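Local coordinates for protein kojibiose phosphorylase (Gut metagenome, PDB 6W0P) that belongs to glycoside hydrolase family 65, with an N-terminal beta-sandwich domain joined to a helical catalytic domain of the (alpha/alpha)6-barrel type, at residues M447-S452 with C518-K523. Residues are numbered along the deposited sequence; the frame is centred on the assembly and turned at random.
Sequences MLVEIS and CGFTKK
Val-449, on helix 437-458, meets Cys-518 and Phe-520 where the chain turns from helix 513-518 into helix 522-534, an example, within the helical central catalytic domain of family 65, of one helix packing against the turn that joins two others. From its CB, Val-449 sends CG1 out anti to the backbone N (chi1 164°), which carries this methyl between the two partners: CG1 lies 3.6 Å from Cys-518 CB and equally 3.6 Å from Phe-520 CB. The same methyl reaches the start of the aromatic ring obliquely, 3.7 Å from Phe-520 CG. Leu-500 of helix 487-504 also packs against Val-449. Between Cys-518 and Phe-520, Gly-519 takes positive phi in a Schellman motif that ends the preceding helix, and Thr-521, at the N-cap of the next, accepts a weak bond from Lys-523 N at its OG1. Glu-450 bends back at chi2 (-65°), and its OE2 comes within 3.2 Å of Cys-518 SG. The other oxygen, OE1, forms a salt bridge with Lys-453. Apolar packing by one methyl thus sits beside a buried carboxylate whose charge is probably balanced in part by Lys-453, with Lys-383 a more distant, weak partner, while the bond from Lys-453 NZ to Cys-518 O carries the same ammonium group across to the C-terminal end of helix 513-518.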
# COMPACT_ATOMS: atom_id res chain seq x y z
N MET A 447 22.28 -6.06 23.45
CA MET A 447 21.57 -5.20 22.47
C MET A 447 22.41 -5.05 21.21
O MET A 447 21.82 -5.08 20.12
CB MET A 447 21.29 -3.81 23.04
CG MET A 447 20.33 -3.83 24.18
SD MET A 447 20.24 -2.25 24.99
CE MET A 447 18.97 -1.49 23.98
N LEU A 448 23.73 -4.88 21.36
CA LEU A 448 24.63 -4.63 20.21
C LEU A 448 24.79 -5.92 19.38
O LEU A 448 24.87 -5.82 18.11
CB LEU A 448 25.99 -4.15 20.72
CG LEU A 448 26.02 -2.75 21.34
CD1 LEU A 448 27.44 -2.40 21.77
CD2 LEU A 448 25.48 -1.69 20.38
N VAL A 449 24.85 -7.09 20.03
CA VAL A 449 25.02 -8.40 19.32
C VAL A 449 23.73 -8.67 18.55
O VAL A 449 23.81 -9.02 17.37
CB VAL A 449 25.39 -9.54 20.29
CG1 VAL A 449 25.19 -10.92 19.67
CG2 VAL A 449 26.82 -9.38 20.78
N GLU A 450 22.58 -8.47 19.20
CA GLU A 450 21.26 -8.71 18.56
C GLU A 450 21.09 -7.78 17.36
O GLU A 450 20.65 -8.29 16.31
CB GLU A 450 20.11 -8.55 19.57
CG GLU A 450 20.11 -9.61 20.66
CD GLU A 450 19.87 -11.05 20.23
OE1 GLU A 450 19.57 -11.28 19.04
OE2 GLU A 450 20.03 -11.95 21.09
N ILE A 451 21.42 -6.48 17.48
CA ILE A 451 21.26 -5.51 16.35
C ILE A 451 22.21 -5.92 15.23
O ILE A 451 21.76 -5.96 14.07
CB ILE A 451 21.48 -4.05 16.78
CG1 ILE A 451 20.40 -3.58 17.75
CG2 ILE A 451 21.59 -3.15 15.56
CD1 ILE A 451 20.83 -2.40 18.57
N SER A 452 23.46 -6.24 15.55
CA SER A 452 24.47 -6.69 14.55
C SER A 452 23.96 -7.94 13.82
O SER A 452 24.06 -7.97 12.60
CB SER A 452 25.82 -6.88 15.18
OG SER A 452 26.25 -5.66 15.76
N CYS A 518 22.86 -15.38 22.78
CA CYS A 518 22.44 -14.67 21.54
C CYS A 518 22.64 -15.55 20.29
O CYS A 518 22.09 -15.17 19.24
CB CYS A 518 23.22 -13.38 21.35
SG CYS A 518 22.87 -12.15 22.63
N GLY A 519 23.38 -16.66 20.41
CA GLY A 519 23.77 -17.54 19.29
C GLY A 519 24.78 -16.88 18.37
O GLY A 519 24.65 -17.02 17.15
N PHE A 520 25.75 -16.16 18.92
CA PHE A 520 26.74 -15.41 18.10
C PHE A 520 28.06 -16.18 18.15
O PHE A 520 28.76 -16.11 19.19
CB PHE A 520 26.84 -13.96 18.56
CG PHE A 520 27.32 -12.99 17.50
CD1 PHE A 520 26.51 -12.66 16.43
CD2 PHE A 520 28.56 -12.38 17.59
CE1 PHE A 520 26.94 -11.77 15.46
CE2 PHE A 520 28.98 -11.47 16.62
CZ PHE A 520 28.17 -11.18 15.55
N THR A 521 28.38 -16.87 17.05
CA THR A 521 29.48 -17.87 16.95
C THR A 521 30.72 -17.20 16.34
O THR A 521 30.58 -16.09 15.78
CB THR A 521 29.06 -19.07 16.09
OG1 THR A 521 29.02 -18.64 14.73
CG2 THR A 521 27.70 -19.62 16.47
N LYS A 522 31.87 -17.86 16.42
CA LYS A 522 33.14 -17.38 15.81
C LYS A 522 32.89 -17.13 14.32
O LYS A 522 33.57 -16.28 13.74
CB LYS A 522 34.26 -18.41 16.04
CG LYS A 522 34.67 -18.61 17.49
CD LYS A 522 35.93 -19.45 17.66
CE LYS A 522 36.57 -19.31 19.03
NZ LYS A 522 36.43 -20.57 19.80
N LYS A 523 31.95 -17.87 13.74
CA LYS A 523 31.59 -17.84 12.31
C LYS A 523 30.79 -16.56 12.01
O LYS A 523 31.00 -15.95 10.95
CB LYS A 523 30.84 -19.13 11.96
CG LYS A 523 30.77 -19.47 10.48
CD LYS A 523 29.57 -20.31 10.08
CE LYS A 523 29.00 -19.89 8.74
NZ LYS A 523 28.31 -21.01 8.05